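Local coordinates for protein enoyl CoA hydratase/isomerase (Crotonase) (Legionella pneumophila subsp. pneumophila, PDB 3I47) that probably hydrates the double bond of enoyl-CoA thioesters or shifts its position, as other members of the crotonase family do, at residues I123-S129 against V180-D186; I103-Q107 against L189-T193; V14-N20 against V51-N57. One frame throughout, in Å; residues are numbered along the deposited sequence.

Contact 1: I123-S129 against V180-D186; sequences IAIASTS and VQHCVPD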
ATOM      1  N   ILE A 123       1.267   4.054   2.732  1.00 13.71           N
ATOM      2  CA  ILE A 123       1.798   3.930   4.083  1.00 13.32           C
ATOM      3  C   ILE A 123       1.989   2.451   4.374  1.00 13.95           C
ATOM      4  O   ILE A 123       1.131   1.645   4.023  1.00 14.68           O
ATOM      5  CB  ILE A 123       0.824   4.503   5.135  1.00 14.22           C
ATOM      6  CG1 ILE A 123       0.577   6.003   4.903  1.00 15.33           C
ATOM      7  CG2 ILE A 123       1.336   4.242   6.559  1.00 15.61           C
ATOM      8  CD1 ILE A 123      -0.728   6.501   5.568  1.00 14.34           C
ATOM      9  N   ALA A 124       3.106   2.097   5.001  1.00 13.27           N
ATOM     10  CA  ALA A 124       3.301   0.731   5.468  1.00 13.29           C
ATOM     11  C   ALA A 124       3.663   0.748   6.947  1.00 13.37           C
ATOM     12  O   ALA A 124       4.449   1.592   7.404  1.00 13.94           O
ATOM     13  CB  ALA A 124       4.366  -0.019   4.619  1.00 14.10           C
ATOM     14  N   ILE A 125       3.041  -0.164   7.689  1.00 13.38           N
ATOM     15  CA  ILE A 125       3.215  -0.299   9.121  1.00 13.64           C
ATOM     16  C   ILE A 125       3.739  -1.709   9.342  1.00 14.01           C
ATOM     17  O   ILE A 125       3.125  -2.675   8.866  1.00 14.99           O
ATOM     18  CB  ILE A 125       1.857  -0.150   9.847  1.00 13.92           C
ATOM     19  CG1 ILE A 125       1.232   1.237   9.585  1.00 14.33           C
ATOM     20  CG2 ILE A 125       2.031  -0.395  11.364  1.00 14.40           C
ATOM     21  CD1 ILE A 125      -0.244   1.364  10.033  1.00 15.31           C
ATOM     22  N   ALA A 126       4.870  -1.835  10.035  1.00 13.94           N
ATOM     23  CA  ALA A 126       5.475  -3.142  10.279  1.00 14.33           C
ATOM     24  C   ALA A 126       5.532  -3.453  11.764  1.00 15.00           C
ATOM     25  O   ALA A 126       5.721  -2.544  12.590  1.00 16.30           O
ATOM     26  CB  ALA A 126       6.868  -3.189   9.684  1.00 14.95           C
ATOM     27  N   SER A 127       5.363  -4.726  12.106  1.00 15.34           N
ATOM     28  CA  SER A 127       5.675  -5.192  13.450  1.00 15.19           C
ATOM     29  C   SER A 127       7.203  -5.227  13.597  1.00 15.35           C
ATOM     30  O   SER A 127       7.936  -5.290  12.599  1.00 15.47           O
ATOM     31  CB  SER A 127       5.085  -6.587  13.675  1.00 16.56           C
ATOM     32  OG  SER A 127       5.642  -7.472  12.735  1.00 24.78           O
ATOM     33  N   THR A 128       7.684  -5.171  14.834  1.00 16.41           N
ATOM     34  CA  THR A 128       9.131  -5.129  15.075  1.00 17.55           C
ATOM     35  C   THR A 128       9.839  -6.365  14.516  1.00 18.97           C
ATOM     36  O   THR A 128      11.019  -6.296  14.151  1.00 20.16           O
ATOM     37  CB  THR A 128       9.455  -4.986  16.582  1.00 18.79           C
ATOM     38  OG1 THR A 128       8.870  -6.069  17.303  1.00 27.72           O
ATOM     39  CG2 THR A 128       8.911  -3.674  17.127  1.00 27.01           C
ATOM     40  N   SER A 129       9.117  -7.474  14.428  1.00 18.74           N
ATOM     41  CA  SER A 129       9.694  -8.736  13.957  1.00 19.06           C
ATOM     42  C   SER A 129       9.594  -8.945  12.439  1.00 18.35           C
ATOM     43  O   SER A 129      10.060  -9.975  11.930  1.00 18.94           O
ATOM     44  CB  SER A 129       9.067  -9.920  14.708  1.00 19.63           C
ATOM     45  OG  SER A 129       9.467  -9.923  16.067  1.00 34.61           O
ATOM     46  N   VAL A 180       8.796   1.416   5.324  1.00 13.54           N
ATOM     47  CA  VAL A 180       7.713   1.504   6.312  1.00 13.40           C
ATOM     48  C   VAL A 180       7.860   2.797   7.090  1.00 14.41           C
ATOM     49  O   VAL A 180       8.990   3.282   7.308  1.00 15.04           O
ATOM     50  CB  VAL A 180       7.623   0.286   7.277  1.00 15.29           C
ATOM     51  CG1 VAL A 180       7.554  -1.015   6.497  1.00 18.20           C
ATOM     52  CG2 VAL A 180       8.740   0.255   8.242  1.00 18.49           C
ATOM     53  N   GLN A 181       6.722   3.349   7.505  1.00 14.55           N
ATOM     54  CA  GLN A 181       6.714   4.622   8.242  1.00 15.46           C
ATOM     55  C   GLN A 181       6.389   4.490   9.720  1.00 15.27           C
ATOM     56  O   GLN A 181       6.466   5.486  10.462  1.00 15.71           O
ATOM     57  CB  GLN A 181       5.730   5.601   7.601  1.00 17.39           C
ATOM     58  CG  GLN A 181       6.095   6.060   6.198  1.00 20.82           C
ATOM     59  CD  GLN A 181       5.264   5.402   5.117  1.00 20.70           C
ATOM     60  OE1 GLN A 181       5.013   4.205   5.151  1.00 21.61           O
ATOM     61  NE2 GLN A 181       4.838   6.196   4.138  1.00 22.23           N
ATOM     62  N   HIS A 182       6.008   3.278  10.146  1.00 14.61           N
ATOM     63  CA  HIS A 182       5.709   2.970  11.537  1.00 14.60           C
ATOM     64  C   HIS A 182       6.187   1.567  11.838  1.00 15.94           C
ATOM     65  O   HIS A 182       5.992   0.658  11.031  1.00 16.37           O
ATOM     66  CB  HIS A 182       4.198   3.026  11.798  1.00 15.72           C
ATOM     67  CG  HIS A 182       3.583   4.343  11.455  1.00 15.85           C
ATOM     68  ND1 HIS A 182       3.551   5.400  12.337  1.00 17.04           N
ATOM     69  CD2 HIS A 182       3.007   4.785  10.311  1.00 16.87           C
ATOM     70  CE1 HIS A 182       2.966   6.433  11.755  1.00 16.28           C
ATOM     71  NE2 HIS A 182       2.636   6.091  10.523  1.00 16.67           N
ATOM     72  N   CYS A 183       6.802   1.400  13.004  1.00 16.27           N
ATOM     73  CA  CYS A 183       7.304   0.111  13.435  1.00 17.71           C
ATOM     74  C   CYS A 183       6.805  -0.045  14.866  1.00 18.96           C
ATOM     75  O   CYS A 183       7.150   0.756  15.751  1.00 20.96           O
ATOM     76  CB  CYS A 183       8.832   0.107  13.329  1.00 18.81           C
ATOM     77  SG  CYS A 183       9.628  -1.469  13.711  1.00 28.26           S
ATOM     78  N   VAL A 184       5.954  -1.043  15.081  1.00 18.06           N
ATOM     79  CA  VAL A 184       5.154  -1.138  16.310  1.00 18.11           C
ATOM     80  C   VAL A 184       5.227  -2.546  16.915  1.00 17.56           C
ATOM     81  O   VAL A 184       5.611  -3.502  16.228  1.00 17.34           O
ATOM     82  CB  VAL A 184       3.680  -0.716  16.037  1.00 18.43           C
ATOM     83  CG1 VAL A 184       3.616   0.729  15.514  1.00 20.31           C
ATOM     84  CG2 VAL A 184       3.039  -1.665  15.045  1.00 19.77           C
ATOM     85  N   PRO A 185       4.890  -2.701  18.215  1.00 17.56           N
ATOM     86  CA  PRO A 185       5.006  -4.009  18.853  1.00 17.75           C
ATOM     87  C   PRO A 185       4.196  -5.097  18.157  1.00 18.23           C
ATOM     88  O   PRO A 185       3.075  -4.841  17.714  1.00 18.56           O
ATOM     89  CB  PRO A 185       4.462  -3.750  20.267  1.00 18.28           C
ATOM     90  CG  PRO A 185       4.762  -2.304  20.503  1.00 16.37           C
ATOM     91  CD  PRO A 185       4.464  -1.671  19.179  1.00 17.99           C
ATOM     92  N   ASP A 186       4.779  -6.294  18.067  1.00 17.84           N
ATOM     93  CA  ASP A 186       4.158  -7.439  17.388  1.00 18.81           C
ATOM     94  C   ASP A 186       2.694  -7.708  17.791  1.00 19.18           C
ATOM     95  O   ASP A 186       1.814  -7.882  16.937  1.00 18.86           O
ATOM     96  CB  ASP A 186       4.969  -8.717  17.664  1.00 20.56           C
ATOM     97  CG  ASP A 186       6.348  -8.729  16.991  1.00 26.64           C
ATOM     98  OD1 ASP A 186       6.710  -7.786  16.266  1.00 22.43           O
ATOM     99  OD2 ASP A 186       7.079  -9.724  17.191  1.00 22.50           O
TER
HETATM  100  O   HOH W   1       7.157  -6.785  19.704  1.00 37.48           O
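At the outer edge of the crotonase-fold sheet, strand 182-184 pairs in parallel with strand 123-127 and is the last strand on that side. Ala126 anchors the ladder: its N donates to His182 O (2.9 Å, nearly straight at 174°), while its O accepts from Val184 N. Before the edge strand begins, the Gln181 side chain imitates a backbone acceptor. Bent by its second torsion, about CB-CG (chi2 104°), it brings OE1 to Ala124 N at 2.8 Å, and its NE2 is held by Asp122 O. On the side facing helix 189-201, Ile123 CG2 meets the His182 ring at its edge, near the ring plane, and Ile125 CG2 meets Val184 CG2 at 4.0 Å. On the other face, Val180 CG1 sits between the methyls of Ala124 and Ala126.

Beyond the strands the Asp186 carboxylate binds Thr128 and Ser129, just after strand 123-127. Its OD2 takes Ser129 OG through the syn lone pair at 2.6 Å. OD1 receives Ser129 N, also syn, at 3.0 Å, and Thr128 OG1 at 2.9 Å from well above the carboxylate plane. A water joins Thr128 OG1 to Asp186 N. Three donors on one carboxylate fix its rotation and would probably stabilise its negative charge.

Contact 2: I103-Q107 against L189-T193; sequences IAMVQ and LLEFT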
ATOM      1  N   ILE A 103      -2.931   1.505   2.973  1.00 13.06           N
ATOM      2  CA  ILE A 103      -2.031   1.149   4.076  1.00 12.86           C
ATOM      3  C   ILE A 103      -1.727  -0.333   3.981  1.00 13.43           C
ATOM      4  O   ILE A 103      -2.659  -1.142   3.863  1.00 14.58           O
ATOM      5  CB  ILE A 103      -2.681   1.418   5.451  1.00 12.98           C
ATOM      6  CG1 ILE A 103      -2.923   2.917   5.633  1.00 14.47           C
ATOM      7  CG2 ILE A 103      -1.806   0.872   6.592  1.00 15.11           C
ATOM      8  CD1 ILE A 103      -3.841   3.238   6.797  1.00 14.14           C
ATOM      9  N   ALA A 104      -0.443  -0.679   4.029  1.00 12.68           N
ATOM     10  CA  ALA A 104      -0.022  -2.095   4.159  1.00 11.79           C
ATOM     11  C   ALA A 104       0.394  -2.388   5.593  1.00 12.54           C
ATOM     12  O   ALA A 104       1.143  -1.607   6.184  1.00 13.64           O
ATOM     13  CB  ALA A 104       1.139  -2.398   3.215  1.00 12.06           C
ATOM     14  N   MET A 105      -0.085  -3.502   6.148  1.00 11.77           N
ATOM     15  CA  MET A 105       0.196  -3.876   7.534  1.00 12.19           C
ATOM     16  C   MET A 105       0.993  -5.175   7.455  1.00 12.91           C
ATOM     17  O   MET A 105       0.460  -6.199   6.999  1.00 13.65           O
ATOM     18  CB  MET A 105      -1.122  -4.078   8.309  1.00 11.93           C
ATOM     19  CG  MET A 105      -0.965  -4.594   9.735  1.00 15.47           C
ATOM     20  SD  MET A 105      -2.541  -4.949  10.613  1.00  8.98           S
ATOM     21  CE  MET A 105      -2.263  -6.647  11.069  1.00 16.00           C
ATOM     22  N   VAL A 106       2.261  -5.120   7.858  1.00 12.76           N
ATOM     23  CA  VAL A 106       3.191  -6.224   7.590  1.00 12.59           C
ATOM     24  C   VAL A 106       3.732  -6.872   8.866  1.00 13.18           C
ATOM     25  O   VAL A 106       4.422  -6.212   9.664  1.00 13.89           O
ATOM     26  CB  VAL A 106       4.394  -5.724   6.757  1.00 12.59           C
ATOM     27  CG1 VAL A 106       5.359  -6.871   6.459  1.00 14.02           C
ATOM     28  CG2 VAL A 106       3.921  -5.055   5.461  1.00 13.94           C
ATOM     29  N   GLN A 107       3.438  -8.163   9.025  1.00 12.79           N
ATOM     30  CA  GLN A 107       4.006  -8.996  10.082  1.00 13.05           C
ATOM     31  C   GLN A 107       4.900 -10.065   9.445  1.00 13.02           C
ATOM     32  O   GLN A 107       4.689 -10.472   8.295  1.00 13.75           O
ATOM     33  CB  GLN A 107       2.890  -9.660  10.903  1.00 14.29           C
ATOM     34  CG  GLN A 107       2.409 -11.067  10.415  1.00 14.51           C
ATOM     35  CD  GLN A 107       1.543 -11.069   9.140  1.00 15.17           C
ATOM     36  OE1 GLN A 107       1.388 -10.051   8.440  1.00 14.69           O
ATOM     37  NE2 GLN A 107       0.966 -12.242   8.832  1.00 15.11           N
ATOM     38  N   LEU A 189       0.015  -4.976  16.521  1.00 13.94           N
ATOM     39  CA  LEU A 189       0.083  -4.482  15.153  1.00 13.75           C
ATOM     40  C   LEU A 189      -1.308  -4.182  14.591  1.00 13.67           C
ATOM     41  O   LEU A 189      -1.533  -3.098  14.037  1.00 13.22           O
ATOM     42  CB  LEU A 189       0.821  -5.495  14.262  1.00 14.11           C
ATOM     43  CG  LEU A 189       0.920  -5.171  12.765  1.00 13.50           C
ATOM     44  CD1 LEU A 189       1.727  -3.883  12.515  1.00 14.25           C
ATOM     45  CD2 LEU A 189       1.561  -6.345  12.016  1.00 14.48           C
ATOM     46  N   LEU A 190      -2.229  -5.137  14.737  1.00 14.41           N
ATOM     47  CA  LEU A 190      -3.592  -4.953  14.248  1.00 15.35           C
ATOM     48  C   LEU A 190      -4.280  -3.769  14.921  1.00 14.91           C
ATOM     49  O   LEU A 190      -4.827  -2.889  14.249  1.00 14.52           O
ATOM     50  CB  LEU A 190      -4.416  -6.239  14.457  1.00 16.66           C
ATOM     51  CG  LEU A 190      -5.878  -6.165  14.000  1.00 19.85           C
ATOM     52  CD1 LEU A 190      -5.983  -5.867  12.512  1.00 17.92           C
ATOM     53  CD2 LEU A 190      -6.612  -7.478  14.331  1.00 18.05           C
ATOM     54  N   GLU A 191      -4.216  -3.727  16.249  1.00 14.91           N
ATOM     55  CA  GLU A 191      -4.869  -2.657  17.001  1.00 14.87           C
ATOM     56  C   GLU A 191      -4.326  -1.288  16.589  1.00 14.37           C
ATOM     57  O   GLU A 191      -5.093  -0.351  16.353  1.00 14.86           O
ATOM     58  CB  GLU A 191      -4.705  -2.875  18.510  1.00 15.36           C
ATOM     59  CG  GLU A 191      -5.502  -4.075  19.049  1.00 20.29           C
ATOM     60  CD  GLU A 191      -4.792  -5.434  18.926  1.00 16.84           C
ATOM     61  OE1 GLU A 191      -5.267  -6.365  19.607  1.00 22.17           O
ATOM     62  OE2 GLU A 191      -3.793  -5.616  18.175  1.00 19.47           O
ATOM     63  N   PHE A 192      -3.002  -1.173  16.479  1.00 13.57           N
ATOM     64  CA  PHE A 192      -2.388   0.080  16.021  1.00 13.89           C
ATOM     65  C   PHE A 192      -2.903   0.487  14.632  1.00 13.29           C
ATOM     66  O   PHE A 192      -3.283   1.635  14.391  1.00 14.03           O
ATOM     67  CB  PHE A 192      -0.853  -0.051  15.982  1.00 15.45           C
ATOM     68  CG  PHE A 192      -0.155   1.187  15.501  1.00 14.85           C
ATOM     69  CD1 PHE A 192       0.041   1.427  14.133  1.00 15.65           C
ATOM     70  CD2 PHE A 192       0.292   2.141  16.415  1.00 16.18           C
ATOM     71  CE1 PHE A 192       0.674   2.606  13.683  1.00 14.93           C
ATOM     72  CE2 PHE A 192       0.936   3.305  15.986  1.00 15.47           C
ATOM     73  CZ  PHE A 192       1.127   3.546  14.614  1.00 16.45           C
ATOM     74  N   THR A 193      -2.892  -0.474  13.713  1.00 12.88           N
ATOM     75  CA  THR A 193      -3.264  -0.224  12.334  1.00 13.22           C
ATOM     76  C   THR A 193      -4.724   0.197  12.204  1.00 14.33           C
ATOM     77  O   THR A 193      -5.030   1.152  11.490  1.00 14.22           O
ATOM     78  CB  THR A 193      -2.981  -1.475  11.479  1.00 12.94           C
ATOM     79  OG1 THR A 193      -1.575  -1.717  11.500  1.00 13.99           O
ATOM     80  CG2 THR A 193      -3.425  -1.255  10.038  1.00 13.85           C
TER
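Ile103 opens the contact lightly, its CG2 lying 4.4 Å from Thr193 CG2 near the start of the strand. Two residues on, Met105 carries most of the contact. Its CG stands anti to the backbone N (chi1 175°) and the chain stays extended through chi2, which carries the thioether out from the strand toward the helix. There CG meets Leu189 CG at 3.6 Å, the two side chains reaching toward each other, and SD rests 3.6 Å from Thr193 CB. The bend at chi3 then swings CE along the helix to Leu190, 4.0 Å from its CB. Thr193 OG1 lies 3.4 Å from Met105 CG, its hydrogen committed to Leu189 O (2.9 Å), an oxygen it reaches from the face opposite to the one used by Thr193 N. Val106 contributes through its backbone, its O lying 3.7 Å from Leu189 CD2. The same methyl touches Gln107 CB at the strand's end, whereas the Gln107 amide turns elsewhere and donates through NE2 to Gly58 O. A helix running nearly antiparallel to a central strand, with axes 9.5 Å apart, is the alpha/beta layering of the crotonase fold: helix 189-201 lies over one face of the main sheet.

Contact 3: V14-N20 against V51-N57; sequences VGLLTMN and VIVLKAN
Thr18 OG1 accepts a hydrogen bond from the Lys55 ammonium group, NZ to OG1 being 2.8 Å, and the lysine chain arches over the hydroxyl to make that bond. Its CG lies between the backbone N and the carbonyl carbon (chi1 63°), the next two torsions are extended, and a final bend at chi4 (72°) turns NZ back onto Thr18. In passing, Lys55 CE comes within 4.1 Å of Leu16 CD2, so one side chain serves both a polar and an apolar neighbour.

The backbones form a regular parallel ladder. Gly15, Leu17 and Met19 each give and accept a backbone bond, linking in turn to Val51, Val53, Lys55 and Asn57; Val53 N to Gly15 O, at 2.8 Å, is almost straight. Just past the C-terminal ends of both strands, a side-chain bond joins them: Asn57 ND2 donates to Asn20 OD1 at 2.9 Å. The acceptor lies in the plane of the Asn57 amide, whereas the donor stands above the Asn20 carbonyl plane, the two amides being turned 81° apart. Thr18 CG2 presses against the same Asn57 amide, 3.5 Å from ND2, and Asn20 ND2 is engaged by Ser4 O.

The apolar side chains form two layers. On the face of Val14, Leu16 and Val53, Leu16 CD2 packs on Val53 CB at 3.7 Å. On the other, Leu17 and Leu54 lie side by side with their CD2 methyls 3.8 Å apart, and Met19 CE folds over Ala56 CB.

These strands close a beta-alpha-beta unit through helix 30-45, which packs on the Leu17, Met19 and Ile52 face, while helix 189-201 meets Val14, Leu16 and Val51 on the opposite one. Strand 6-11 continues the sheet beyond strand 14-19, antiparallel to it.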
ATOM      1  N   VAL A  14     -13.256   1.840   6.884  1.00 16.57           N
ATOM      2  CA  VAL A  14     -11.990   1.214   6.487  1.00 16.23           C
ATOM      3  C   VAL A  14     -12.265  -0.127   5.794  1.00 16.17           C
ATOM      4  O   VAL A  14     -12.872  -1.030   6.379  1.00 17.21           O
ATOM      5  CB  VAL A  14     -11.053   0.998   7.703  1.00 16.26           C
ATOM      6  CG1 VAL A  14      -9.724   0.396   7.258  1.00 18.91           C
ATOM      7  CG2 VAL A  14     -10.802   2.305   8.429  1.00 19.31           C
ATOM      8  N   GLY A  15     -11.819  -0.252   4.546  1.00 15.26           N
ATOM      9  CA  GLY A  15     -11.922  -1.532   3.827  1.00 15.57           C
ATOM     10  C   GLY A  15     -10.691  -2.354   4.131  1.00 16.15           C
ATOM     11  O   GLY A  15      -9.572  -1.868   3.978  1.00 17.01           O
ATOM     12  N   LEU A  16     -10.898  -3.587   4.582  1.00 16.18           N
ATOM     13  CA  LEU A  16      -9.802  -4.447   5.023  1.00 16.97           C
ATOM     14  C   LEU A  16      -9.700  -5.666   4.120  1.00 16.38           C
ATOM     15  O   LEU A  16     -10.642  -6.459   4.050  1.00 17.75           O
ATOM     16  CB  LEU A  16     -10.060  -4.900   6.464  1.00 18.39           C
ATOM     17  CG  LEU A  16     -10.238  -3.819   7.533  1.00 22.90           C
ATOM     18  CD1 LEU A  16     -10.927  -4.392   8.753  1.00 19.95           C
ATOM     19  CD2 LEU A  16      -8.895  -3.267   7.910  1.00 19.06           C
ATOM     20  N   LEU A  17      -8.584  -5.792   3.402  1.00 14.57           N
ATOM     21  CA  LEU A  17      -8.300  -6.989   2.600  1.00 15.02           C
ATOM     22  C   LEU A  17      -7.292  -7.796   3.376  1.00 14.53           C
ATOM     23  O   LEU A  17      -6.212  -7.287   3.685  1.00 14.53           O
ATOM     24  CB  LEU A  17      -7.716  -6.618   1.232  1.00 17.00           C
ATOM     25  CG  LEU A  17      -8.579  -6.099   0.076  1.00 19.07           C
ATOM     26  CD1 LEU A  17      -9.066  -4.672   0.300  1.00 18.77           C
ATOM     27  CD2 LEU A  17      -7.776  -6.193  -1.209  1.00 18.57           C
ATOM     28  N   THR A  18      -7.632  -9.042   3.701  1.00 13.35           N
ATOM     29  CA  THR A  18      -6.739  -9.889   4.491  1.00 13.59           C
ATOM     30  C   THR A  18      -6.317 -11.156   3.745  1.00 13.38           C
ATOM     31  O   THR A  18      -7.145 -12.035   3.480  1.00 13.74           O
ATOM     32  CB  THR A  18      -7.391 -10.261   5.846  1.00 13.45           C
ATOM     33  OG1 THR A  18      -7.811  -9.064   6.510  1.00 14.24           O
ATOM     34  CG2 THR A  18      -6.411 -11.006   6.739  1.00 14.88           C
ATOM     35  N   MET A  19      -5.028 -11.255   3.432  1.00 12.59           N
ATOM     36  CA  MET A  19      -4.488 -12.487   2.855  1.00 12.37           C
ATOM     37  C   MET A  19      -4.569 -13.595   3.903  1.00 13.26           C
ATOM     38  O   MET A  19      -4.082 -13.442   5.023  1.00 13.68           O
ATOM     39  CB  MET A  19      -3.052 -12.270   2.379  1.00 12.15           C
ATOM     40  CG  MET A  19      -2.948 -11.304   1.180  1.00 14.34           C
ATOM     41  SD  MET A  19      -1.255 -10.903   0.573  1.00 10.36           S
ATOM     42  CE  MET A  19      -0.551 -10.025   1.989  1.00 15.33           C
ATOM     43  N   ASN A  20      -5.186 -14.714   3.529  1.00 13.88           N
ATOM     44  CA  ASN A  20      -5.573 -15.715   4.521  1.00 14.70           C
ATOM     45  C   ASN A  20      -5.151 -17.139   4.129  1.00 14.79           C
ATOM     46  O   ASN A  20      -5.777 -18.126   4.553  1.00 15.44           O
ATOM     47  CB  ASN A  20      -7.092 -15.610   4.765  1.00 15.77           C
ATOM     48  CG  ASN A  20      -7.551 -16.366   6.003  1.00 16.11           C
ATOM     49  OD1 ASN A  20      -6.952 -16.262   7.074  1.00 17.01           O
ATOM     50  ND2 ASN A  20      -8.629 -17.137   5.856  1.00 16.64           N
ATOM     51  N   VAL A  51     -10.685   4.488   3.559  1.00 14.97           N
ATOM     52  CA  VAL A  51      -9.276   4.065   3.694  1.00 14.34           C
ATOM     53  C   VAL A  51      -9.216   2.572   3.412  1.00 13.74           C
ATOM     54  O   VAL A  51     -10.112   1.838   3.817  1.00 13.75           O
ATOM     55  CB  VAL A  51      -8.731   4.364   5.120  1.00 14.34           C
ATOM     56  CG1 VAL A  51      -7.288   3.830   5.325  1.00 15.51           C
ATOM     57  CG2 VAL A  51      -8.791   5.883   5.425  1.00 15.37           C
ATOM     58  N   ILE A  52      -8.170   2.143   2.709  1.00 13.68           N
ATOM     59  CA  ILE A  52      -7.983   0.728   2.377  1.00 13.96           C
ATOM     60  C   ILE A  52      -6.753   0.170   3.074  1.00 13.96           C
ATOM     61  O   ILE A  52      -5.678   0.765   2.999  1.00 13.73           O
ATOM     62  CB  ILE A  52      -7.850   0.566   0.858  1.00 14.29           C
ATOM     63  CG1 ILE A  52      -9.145   1.042   0.176  1.00 16.10           C
ATOM     64  CG2 ILE A  52      -7.577  -0.903   0.478  1.00 16.06           C
ATOM     65  CD1 ILE A  52      -9.029   1.191  -1.341  1.00 16.54           C
ATOM     66  N   VAL A  53      -6.924  -0.972   3.739  1.00 13.91           N
ATOM     67  CA  VAL A  53      -5.822  -1.668   4.415  1.00 13.52           C
ATOM     68  C   VAL A  53      -5.595  -3.040   3.789  1.00 14.16           C
ATOM     69  O   VAL A  53      -6.538  -3.811   3.627  1.00 15.01           O
ATOM     70  CB  VAL A  53      -6.106  -1.838   5.939  1.00 13.72           C
ATOM     71  CG1 VAL A  53      -5.043  -2.681   6.612  1.00 14.78           C
ATOM     72  CG2 VAL A  53      -6.178  -0.480   6.614  1.00 15.34           C
ATOM     73  N   LEU A  54      -4.348  -3.315   3.416  1.00 13.43           N
ATOM     74  CA  LEU A  54      -3.931  -4.667   3.021  1.00 13.92           C
ATOM     75  C   LEU A  54      -3.169  -5.287   4.179  1.00 13.17           C
ATOM     76  O   LEU A  54      -2.155  -4.745   4.623  1.00 13.99           O
ATOM     77  CB  LEU A  54      -3.007  -4.617   1.793  1.00 15.72           C
ATOM     78  CG  LEU A  54      -3.419  -3.783   0.569  1.00 22.06           C
ATOM     79  CD1 LEU A  54      -2.361  -3.909  -0.546  1.00 18.20           C
ATOM     80  CD2 LEU A  54      -4.821  -4.155   0.049  1.00 18.42           C
ATOM     81  N   LYS A  55      -3.655  -6.424   4.671  1.00 12.75           N
ATOM     82  CA  LYS A  55      -3.022  -7.099   5.796  1.00 12.96           C
ATOM     83  C   LYS A  55      -3.061  -8.593   5.586  1.00 13.09           C
ATOM     84  O   LYS A  55      -3.476  -9.050   4.524  1.00 13.35           O
ATOM     85  CB  LYS A  55      -3.669  -6.695   7.131  1.00 12.88           C
ATOM     86  CG  LYS A  55      -5.159  -7.064   7.310  1.00 12.23           C
ATOM     87  CD  LYS A  55      -5.670  -6.529   8.654  1.00 14.45           C
ATOM     88  CE  LYS A  55      -7.124  -6.866   8.898  1.00 13.46           C
ATOM     89  NZ  LYS A  55      -7.291  -8.327   9.193  1.00 15.97           N
ATOM     90  N   ALA A  56      -2.615  -9.340   6.588  1.00 12.08           N
ATOM     91  CA  ALA A  56      -2.447 -10.783   6.430  1.00 12.47           C
ATOM     92  C   ALA A  56      -2.662 -11.496   7.750  1.00 14.31           C
ATOM     93  O   ALA A  56      -2.356 -10.959   8.815  1.00 15.22           O
ATOM     94  CB  ALA A  56      -1.055 -11.105   5.877  1.00 13.01           C
ATOM     95  N   ASN A  57      -3.190 -12.714   7.660  1.00 14.55           N
ATOM     96  CA  ASN A  57      -3.234 -13.626   8.798  1.00 15.14           C
ATOM     97  C   ASN A  57      -2.072 -14.610   8.738  1.00 15.65           C
ATOM     98  O   ASN A  57      -1.365 -14.697   7.730  1.00 16.16           O
ATOM     99  CB  ASN A  57      -4.562 -14.388   8.818  1.00 15.18           C
ATOM    100  CG  ASN A  57      -5.735 -13.512   9.223  1.00 15.07           C
ATOM    101  OD1 ASN A  57      -5.578 -12.527   9.952  1.00 16.01           O
ATOM    102  ND2 ASN A  57      -6.932 -13.864   8.745  1.00 16.24           N
TER

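Overall arrangement
All three contacts are built on one six-stranded sheet. Strand 102-106 of contact 2 lies between the others, bonded to strand 51-56 of contact 3 (Ile103 O to Leu54 N, 2.8 Å) and to strand 123-127 of contact 1 (Ile125 O to Val106 N, 2.8 Å). Contacts 1 and 3 do not touch: their centres are about 15 Å apart and their nearest atoms about 7 Å. Helix 189-201 follows the edge strand of contact 1 in the chain and turns back across the sheet, packing against strands from all three contacts. Along the sequence contact 3 closes first, and contact 1 is nested within the loop closed by contact 2.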